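PDB 4N6E: ThiS/MoaD family protein from Amycolatopsis orientalis, which is a CysO-type sulfur carrier protein that probably delivers sulfur from its C-terminal end to the thiosugar synthase BexX, with which it forms a complex. Local coordinates for residues B[3-8]-B[79-84]. Sequence-based numbering, arbitrary orientation.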
loop_
_atom_site.group_PDB
_atom_site.type_symbol
_atom_site.label_atom_id
_atom_site.label_comp_id
_atom_site.label_asym_id
_atom_site.label_seq_id
_atom_site.Cartn_x
_atom_site.Cartn_y
_atom_site.Cartn_z
ATOM N N VAL B 3 4.622 -55.892 13.796
ATOM C CA VAL B 3 4.322 -54.849 12.828
ATOM C C VAL B 3 4.809 -53.528 13.401
ATOM O O VAL B 3 4.292 -53.064 14.425
ATOM C CB VAL B 3 2.807 -54.755 12.557
ATOM C CG1 VAL B 3 2.536 -53.971 11.282
ATOM C CG2 VAL B 3 2.201 -56.146 12.462
ATOM N N THR B 4 5.806 -52.931 12.751
ATOM C CA THR B 4 6.332 -51.635 13.190
ATOM C C THR B 4 5.455 -50.470 12.666
ATOM O O THR B 4 5.260 -50.313 11.461
ATOM C CB THR B 4 7.838 -51.473 12.839
ATOM O OG1 THR B 4 8.296 -50.177 13.248
ATOM C CG2 THR B 4 8.125 -51.686 11.335
ATOM N N VAL B 5 4.924 -49.671 13.595
ATOM C CA VAL B 5 3.949 -48.613 13.296
ATOM C C VAL B 5 4.564 -47.221 13.464
ATOM O O VAL B 5 4.960 -46.870 14.562
ATOM C CB VAL B 5 2.743 -48.718 14.251
ATOM C CG1 VAL B 5 1.771 -47.564 14.059
ATOM C CG2 VAL B 5 2.031 -50.044 14.058
ATOM N N SER B 6 4.618 -46.426 12.391
ATOM C CA SER B 6 5.160 -45.053 12.454
ATOM C C SER B 6 4.124 -44.009 12.902
ATOM O O SER B 6 3.077 -43.836 12.266
ATOM C CB SER B 6 5.738 -44.643 11.103
ATOM O OG SER B 6 6.846 -45.458 10.766
ATOM N N ILE B 7 4.428 -43.307 13.994
ATOM C CA ILE B 7 3.553 -42.250 14.500
ATOM C C ILE B 7 4.077 -40.919 13.976
ATOM O O ILE B 7 5.289 -40.692 14.000
ATOM C CB ILE B 7 3.526 -42.193 16.043
ATOM C CG1 ILE B 7 3.507 -43.601 16.647
ATOM C CG2 ILE B 7 2.326 -41.390 16.536
ATOM C CD1 ILE B 7 2.351 -44.469 16.187
ATOM N N PRO B 8 3.180 -40.044 13.484
ATOM C CA PRO B 8 3.596 -38.685 13.144
ATOM C C PRO B 8 3.719 -37.774 14.384
ATOM O O PRO B 8 2.898 -37.847 15.313
ATOM C CB PRO B 8 2.481 -38.203 12.221
ATOM C CG PRO B 8 1.280 -38.914 12.720
ATOM C CD PRO B 8 1.761 -40.270 13.165
ATOM N N ASP B 79 5.324 -56.135 8.362
ATOM C CA ASP B 79 4.815 -54.981 7.623
ATOM C C ASP B 79 5.044 -53.698 8.420
ATOM O O ASP B 79 5.065 -53.723 9.651
ATOM C CB ASP B 79 3.307 -55.133 7.332
ATOM C CG ASP B 79 3.007 -56.074 6.158
ATOM O OD1 ASP B 79 3.923 -56.435 5.390
ATOM O OD2 ASP B 79 1.826 -56.442 5.991
ATOM N N THR B 80 5.232 -52.588 7.706
ATOM C CA THR B 80 5.274 -51.253 8.314
ATOM C C THR B 80 3.952 -50.534 8.057
ATOM O O THR B 80 3.456 -50.530 6.930
ATOM C CB THR B 80 6.418 -50.396 7.738
ATOM O OG1 THR B 80 7.674 -51.029 8.012
ATOM C CG2 THR B 80 6.421 -48.987 8.358
ATOM N N LEU B 81 3.402 -49.916 9.097
ATOM C CA LEU B 81 2.128 -49.218 9.000
ATOM C C LEU B 81 2.304 -47.732 9.353
ATOM O O LEU B 81 2.614 -47.386 10.502
ATOM C CB LEU B 81 1.099 -49.889 9.911
ATOM C CG LEU B 81 -0.364 -49.452 9.748
ATOM C CD1 LEU B 81 -1.302 -50.648 9.763
ATOM C CD2 LEU B 81 -0.799 -48.440 10.804
ATOM N N THR B 82 2.110 -46.860 8.358
ATOM C CA THR B 82 2.309 -45.427 8.537
ATOM C C THR B 82 0.992 -44.686 8.676
ATOM O O THR B 82 0.078 -44.910 7.899
ATOM C CB THR B 82 3.054 -44.808 7.351
ATOM O OG1 THR B 82 4.180 -45.619 7.007
ATOM C CG2 THR B 82 3.529 -43.414 7.704
ATOM N N ILE B 83 0.924 -43.787 9.656
ATOM C CA ILE B 83 -0.199 -42.867 9.832
ATOM C C ILE B 83 0.191 -41.478 9.337
ATOM O O ILE B 83 1.176 -40.905 9.782
ATOM C CB ILE B 83 -0.620 -42.762 11.299
ATOM C CG1 ILE B 83 -0.822 -44.159 11.888
ATOM C CG2 ILE B 83 -1.891 -41.929 11.413
ATOM C CD1 ILE B 83 -1.263 -44.174 13.342
ATOM N N LEU B 84 -0.598 -40.943 8.417
ATOM C CA LEU B 84 -0.251 -39.714 7.706
ATOM C C LEU B 84 -1.475 -38.797 7.632
ATOM O O LEU B 84 -2.284 -38.904 6.708
ATOM C CB LEU B 84 0.241 -40.078 6.315
ATOM C CG LEU B 84 0.873 -38.989 5.470
ATOM C CD1 LEU B 84 2.267 -38.639 5.978
ATOM C CD2 LEU B 84 0.933 -39.450 4.021
#
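V5 sits opposite L81 in two parallel strands, 3-6 and 80-84, whose short axes approach to 4.7 Å. L81 N donates to T4 O at 3.0 Å, and S6 N donates to L81 O at 2.9 Å. Weak bonds continue the ladder at both ends, from T4 N to D79 O and from I83 N to S6 O.

T80 runs alongside T4 on one face of the sheet. T80 CB sits 3.9 Å from T4 O. From there the side chain forks. T80 CG2, anti to the backbone N (OG1 at chi1 -61°), runs to 3.6 Å from T4 O. T80 OG1 meets the methyl CG2 of T4 at 3.4 Å. S6 and T82 share this partly exposed face.

V5 and L81 point to the other face, with V5 CG1 4.2 Å from L81 CD2. V3, V5 and L81 all pack on I31 of helix 28-38, so this face is buried. Past the ladder, P8 lies obliquely across I83, its CD 3.9 Å from I83 CB.

The D79 carboxylate leads away from 3-8: OD2 accepts from K76 N and OD1 from N61 ND2. Strands 20-23 and 56-60 flank the pair. A parallel pairing of the first and last strands at the centre of a mixed sheet, packed on a helix, is the hallmark of the ubiquitin-like beta-grasp fold of ThiS/MoaD proteins.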